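Local coordinates for protein amine oxidase (Emericella nidulans, PDB 3PGB) that probably oxidises primary amines with a copper ion and a topaquinone cofactor formed from one of its own tyrosines, at residues 75-89 against 149-162. Sequence-based numbering, arbitrary orientation.
Sequences ETADVAKWLFGRPEL and ILVGPLPVSNATTW
Two donors converge on Glu-88 OE2. Trp-162 sends its indole N-H in from across the contact, NE1 to OE2 2.8 Å, with OE2 almost exactly in the ring plane and offering its anti lone pair. Arg-86 forms a salt bridge to the same oxygen, NH1 to OE2 2.6 Å, coming in on the syn side but 25° out of the carboxylate plane. A chain bent at chi2 (-86°) folds the Glu-88 carboxylate back to this indole edge. Meanwhile Leu-89 lays CD2 over one face of the Trp-162 ring, 4.0 Å from the centroid of its six-membered ring, a CH-pi contact.

The middle of the interface belongs to Trp-82. With CG anti to the backbone N (chi1 -171°), its indole leaves helix 73-84 toward the loop 153-160. Thr-160 CG2 sits over one face, 3.9 Å from the five-membered ring centroid, and Arg-86 NE lies over the opposite face, near the rim. Val-151 CG1 makes an off-centre CH-pi contact with the six-membered ring. Trp-82 CH2 meets the edge of the Trp-162 ring, while Val-156 CG1 packs on CD1 at 3.6 Å. Thr-160 is itself held by OG1 donating to Pro-153 O at 2.7 Å and accepting from Ser-157 N.

Toward the helix start, Val-79 CG2 touches both Leu-154 CD2 (4.0 Å) and Val-156 CG2, and a water donates to Asp-78 OD2 and accepts a weak bond from Val-156 N. Leu-83 packs on Ile-149 and Val-151, and also on Val-134 of the neighbouring strand.

The helix is thus seated on the antiparallel sheet by apolar side chains, and the shared carboxylate, its charge probably balanced by Arg-86, fixes the Trp-162 indole at one end.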
# COMPACT_ATOMS: atom_id res chain seq x y z
N GLU A 75 27.67 -8.41 -31.83
CA GLU A 75 28.71 -7.98 -30.89
C GLU A 75 29.09 -9.10 -29.93
O GLU A 75 30.27 -9.38 -29.75
CB GLU A 75 28.23 -6.77 -30.09
CG GLU A 75 28.21 -5.46 -30.86
CD GLU A 75 27.51 -4.35 -30.10
OE1 GLU A 75 27.83 -3.16 -30.35
OE2 GLU A 75 26.65 -4.65 -29.24
N THR A 76 28.08 -9.72 -29.33
CA THR A 76 28.27 -10.82 -28.39
C THR A 76 28.97 -12.00 -29.05
O THR A 76 29.80 -12.66 -28.43
CB THR A 76 26.92 -11.29 -27.82
OG1 THR A 76 26.20 -10.17 -27.28
CG2 THR A 76 27.12 -12.34 -26.74
N ALA A 77 28.63 -12.25 -30.31
CA ALA A 77 29.29 -13.28 -31.12
C ALA A 77 30.75 -12.92 -31.42
O ALA A 77 31.65 -13.75 -31.25
CB ALA A 77 28.53 -13.50 -32.42
N ASP A 78 30.97 -11.68 -31.86
CA ASP A 78 32.32 -11.22 -32.17
C ASP A 78 33.24 -11.28 -30.95
O ASP A 78 34.38 -11.74 -31.05
CB ASP A 78 32.29 -9.80 -32.75
CG ASP A 78 31.86 -9.76 -34.22
OD1 ASP A 78 31.60 -10.83 -34.82
OD2 ASP A 78 31.78 -8.65 -34.78
N VAL A 79 32.74 -10.84 -29.80
CA VAL A 79 33.51 -10.84 -28.56
C VAL A 79 33.86 -12.26 -28.10
O VAL A 79 34.97 -12.51 -27.68
CB VAL A 79 32.78 -10.10 -27.43
CG1 VAL A 79 33.51 -10.26 -26.11
CG2 VAL A 79 32.62 -8.63 -27.78
N ALA A 80 32.91 -13.18 -28.20
CA ALA A 80 33.17 -14.57 -27.84
C ALA A 80 34.32 -15.13 -28.69
O ALA A 80 35.31 -15.63 -28.16
CB ALA A 80 31.92 -15.42 -28.02
N LYS A 81 34.18 -15.00 -30.00
CA LYS A 81 35.19 -15.46 -30.95
C LYS A 81 36.57 -14.85 -30.64
O LYS A 81 37.58 -15.55 -30.64
CB LYS A 81 34.76 -15.12 -32.39
CG LYS A 81 35.69 -15.62 -33.49
CD LYS A 81 36.87 -14.67 -33.72
N TRP A 82 36.58 -13.55 -30.36
CA TRP A 82 37.81 -12.82 -30.02
C TRP A 82 38.48 -13.37 -28.77
O TRP A 82 39.69 -13.58 -28.75
CB TRP A 82 37.48 -11.35 -29.80
CG TRP A 82 38.66 -10.45 -29.66
CD1 TRP A 82 39.35 -9.85 -30.67
CD2 TRP A 82 39.27 -10.01 -28.44
NE1 TRP A 82 40.36 -9.07 -30.16
CE2 TRP A 82 40.33 -9.15 -28.79
CE3 TRP A 82 39.02 -10.26 -27.08
CZ2 TRP A 82 41.15 -8.54 -27.84
CZ3 TRP A 82 39.84 -9.66 -26.14
CH2 TRP A 82 40.89 -8.81 -26.52
N LEU A 83 37.68 -13.60 -27.73
CA LEU A 83 38.18 -14.09 -26.45
C LEU A 83 38.86 -15.46 -26.60
O LEU A 83 39.89 -15.71 -25.98
CB LEU A 83 37.07 -14.17 -25.40
CG LEU A 83 36.63 -12.84 -24.76
CD1 LEU A 83 35.36 -13.01 -23.93
CD2 LEU A 83 37.75 -12.28 -23.90
N PHE A 84 38.28 -16.33 -27.42
CA PHE A 84 38.85 -17.67 -27.61
C PHE A 84 40.13 -17.62 -28.43
O PHE A 84 40.97 -18.52 -28.32
CB PHE A 84 37.83 -18.63 -28.25
CG PHE A 84 36.75 -19.06 -27.30
CD1 PHE A 84 37.05 -19.88 -26.22
CD2 PHE A 84 35.44 -18.64 -27.47
CE1 PHE A 84 36.07 -20.28 -25.34
CE2 PHE A 84 34.45 -19.03 -26.59
CZ PHE A 84 34.77 -19.86 -25.52
N GLY A 85 40.28 -16.58 -29.24
CA GLY A 85 41.50 -16.35 -30.01
C GLY A 85 42.58 -15.60 -29.24
O GLY A 85 43.57 -15.18 -29.81
N ARG A 86 42.37 -15.42 -27.94
CA ARG A 86 43.39 -14.85 -27.07
C ARG A 86 44.02 -15.99 -26.27
O ARG A 86 43.42 -16.46 -25.31
CB ARG A 86 42.81 -13.77 -26.14
CG ARG A 86 42.57 -12.40 -26.79
CD ARG A 86 43.79 -11.98 -27.59
NE ARG A 86 43.84 -10.56 -27.94
CZ ARG A 86 44.65 -9.65 -27.39
NH1 ARG A 86 45.49 -9.97 -26.42
NH2 ARG A 86 44.60 -8.40 -27.83
N PRO A 87 45.23 -16.44 -26.68
CA PRO A 87 45.84 -17.59 -25.99
C PRO A 87 46.25 -17.31 -24.54
O PRO A 87 46.23 -18.23 -23.73
CB PRO A 87 47.07 -17.92 -26.86
CG PRO A 87 47.32 -16.72 -27.67
CD PRO A 87 46.00 -16.04 -27.87
N GLU A 88 46.59 -16.07 -24.22
CA GLU A 88 46.90 -15.71 -22.83
C GLU A 88 45.75 -16.02 -21.87
O GLU A 88 45.98 -16.35 -20.71
CB GLU A 88 47.32 -14.24 -22.70
CG GLU A 88 46.21 -13.19 -22.88
CD GLU A 88 45.98 -12.79 -24.33
OE1 GLU A 88 46.48 -13.50 -25.24
OE2 GLU A 88 45.30 -11.76 -24.56
N LEU A 89 44.51 -15.90 -22.35
CA LEU A 89 43.34 -16.21 -21.54
C LEU A 89 43.09 -17.72 -21.49
O LEU A 89 42.46 -18.21 -20.57
CB LEU A 89 42.10 -15.51 -22.10
CG LEU A 89 42.14 -13.99 -22.08
CD1 LEU A 89 40.87 -13.42 -22.70
CD2 LEU A 89 42.34 -13.47 -20.65
N ILE A 149 36.85 -8.19 -16.58
CA ILE A 149 37.71 -7.50 -17.56
C ILE A 149 36.89 -6.61 -18.51
O ILE A 149 35.67 -6.74 -18.57
CB ILE A 149 38.58 -8.51 -18.37
CG1 ILE A 149 37.70 -9.44 -19.21
CG2 ILE A 149 39.43 -9.35 -17.45
CD1 ILE A 149 38.48 -10.41 -20.07
N LEU A 150 37.56 -5.71 -19.22
CA LEU A 150 36.92 -4.88 -20.26
C LEU A 150 37.45 -5.26 -21.63
O LEU A 150 38.66 -5.30 -21.83
CB LEU A 150 37.20 -3.39 -20.04
CG LEU A 150 36.23 -2.53 -19.24
CD1 LEU A 150 36.55 -1.05 -19.50
CD2 LEU A 150 34.78 -2.83 -19.57
N VAL A 151 36.54 -5.53 -22.57
CA VAL A 151 36.93 -5.82 -23.95
C VAL A 151 36.41 -4.72 -24.87
O VAL A 151 35.20 -4.50 -24.98
CB VAL A 151 36.39 -7.18 -24.41
CG1 VAL A 151 36.71 -7.41 -25.88
CG2 VAL A 151 36.98 -8.30 -23.55
N GLY A 152 37.33 -4.02 -25.53
CA GLY A 152 36.97 -2.94 -26.42
C GLY A 152 38.17 -2.26 -27.05
O GLY A 152 39.31 -2.63 -26.76
N PRO A 153 37.94 -1.25 -27.91
CA PRO A 153 36.61 -0.75 -28.29
C PRO A 153 35.87 -1.69 -29.22
O PRO A 153 36.49 -2.53 -29.89
CB PRO A 153 36.92 0.56 -29.03
CG PRO A 153 38.39 0.82 -28.83
CD PRO A 153 39.00 -0.52 -28.62
N LEU A 154 34.55 -1.56 -29.25
CA LEU A 154 33.72 -2.24 -30.23
C LEU A 154 33.39 -1.25 -31.35
O LEU A 154 33.42 -0.04 -31.13
CB LEU A 154 32.43 -2.79 -29.59
CG LEU A 154 32.59 -3.80 -28.44
CD1 LEU A 154 31.24 -4.42 -28.09
CD2 LEU A 154 33.58 -4.89 -28.79
N PRO A 155 33.10 -1.75 -32.57
CA PRO A 155 33.08 -3.16 -32.98
C PRO A 155 34.45 -3.83 -32.88
O PRO A 155 35.47 -3.14 -32.91
CB PRO A 155 32.63 -3.10 -34.46
CG PRO A 155 32.13 -1.70 -34.67
CD PRO A 155 32.84 -0.84 -33.69
N VAL A 156 34.46 -5.15 -32.77
CA VAL A 156 35.72 -5.89 -32.67
C VAL A 156 36.56 -5.64 -33.91
O VAL A 156 36.07 -5.74 -35.04
CB VAL A 156 35.50 -7.42 -32.51
CG1 VAL A 156 36.84 -8.15 -32.52
CG2 VAL A 156 34.74 -7.72 -31.22
N SER A 157 37.83 -5.30 -33.68
CA SER A 157 38.76 -4.97 -34.76
C SER A 157 40.18 -5.30 -34.31
O SER A 157 40.38 -5.90 -33.24
CB SER A 157 38.64 -3.48 -35.10
OG SER A 157 39.22 -2.66 -34.09
N ASN A 158 41.17 -4.90 -35.11
CA ASN A 158 42.57 -5.00 -34.70
C ASN A 158 42.88 -4.10 -33.50
O ASN A 158 43.78 -4.39 -32.72
CB ASN A 158 43.50 -4.67 -35.87
CG ASN A 158 43.52 -5.76 -36.94
OD1 ASN A 158 43.18 -6.92 -36.67
ND2 ASN A 158 43.93 -5.39 -38.15
N ALA A 159 42.12 -3.01 -33.36
CA ALA A 159 42.31 -2.07 -32.26
C ALA A 159 41.80 -2.61 -30.91
O ALA A 159 42.17 -2.09 -29.86
CB ALA A 159 41.62 -0.74 -32.58
N THR A 160 40.97 -3.64 -30.95
CA THR A 160 40.35 -4.18 -29.74
C THR A 160 41.36 -4.83 -28.79
O THR A 160 42.22 -5.62 -29.21
CB THR A 160 39.22 -5.19 -30.09
OG1 THR A 160 38.11 -4.49 -30.64
CG2 THR A 160 38.77 -5.96 -28.85
N THR A 161 41.24 -4.50 -27.51
CA THR A 161 42.11 -5.02 -26.46
C THR A 161 41.26 -5.55 -25.30
O THR A 161 40.04 -5.40 -25.30
CB THR A 161 43.03 -3.92 -25.91
OG1 THR A 161 42.24 -2.93 -25.24
CG2 THR A 161 43.81 -3.25 -27.03
N TRP A 162 41.92 -6.18 -24.33
CA TRP A 162 41.30 -6.47 -23.03
C TRP A 162 42.19 -5.97 -21.90
O TRP A 162 43.38 -5.77 -22.08
CB TRP A 162 40.99 -7.96 -22.85
CG TRP A 162 42.15 -8.85 -22.50
CD1 TRP A 162 42.91 -9.57 -23.36
CD2 TRP A 162 42.62 -9.18 -21.18
NE1 TRP A 162 43.85 -10.30 -22.67
CE2 TRP A 162 43.69 -10.08 -21.33
CE3 TRP A 162 42.24 -8.78 -19.89
CZ2 TRP A 162 44.40 -10.59 -20.24
CZ3 TRP A 162 42.95 -9.29 -18.81
CH2 TRP A 162 44.01 -10.19 -18.99
O HOH W 1 31.48 -6.65 -33.00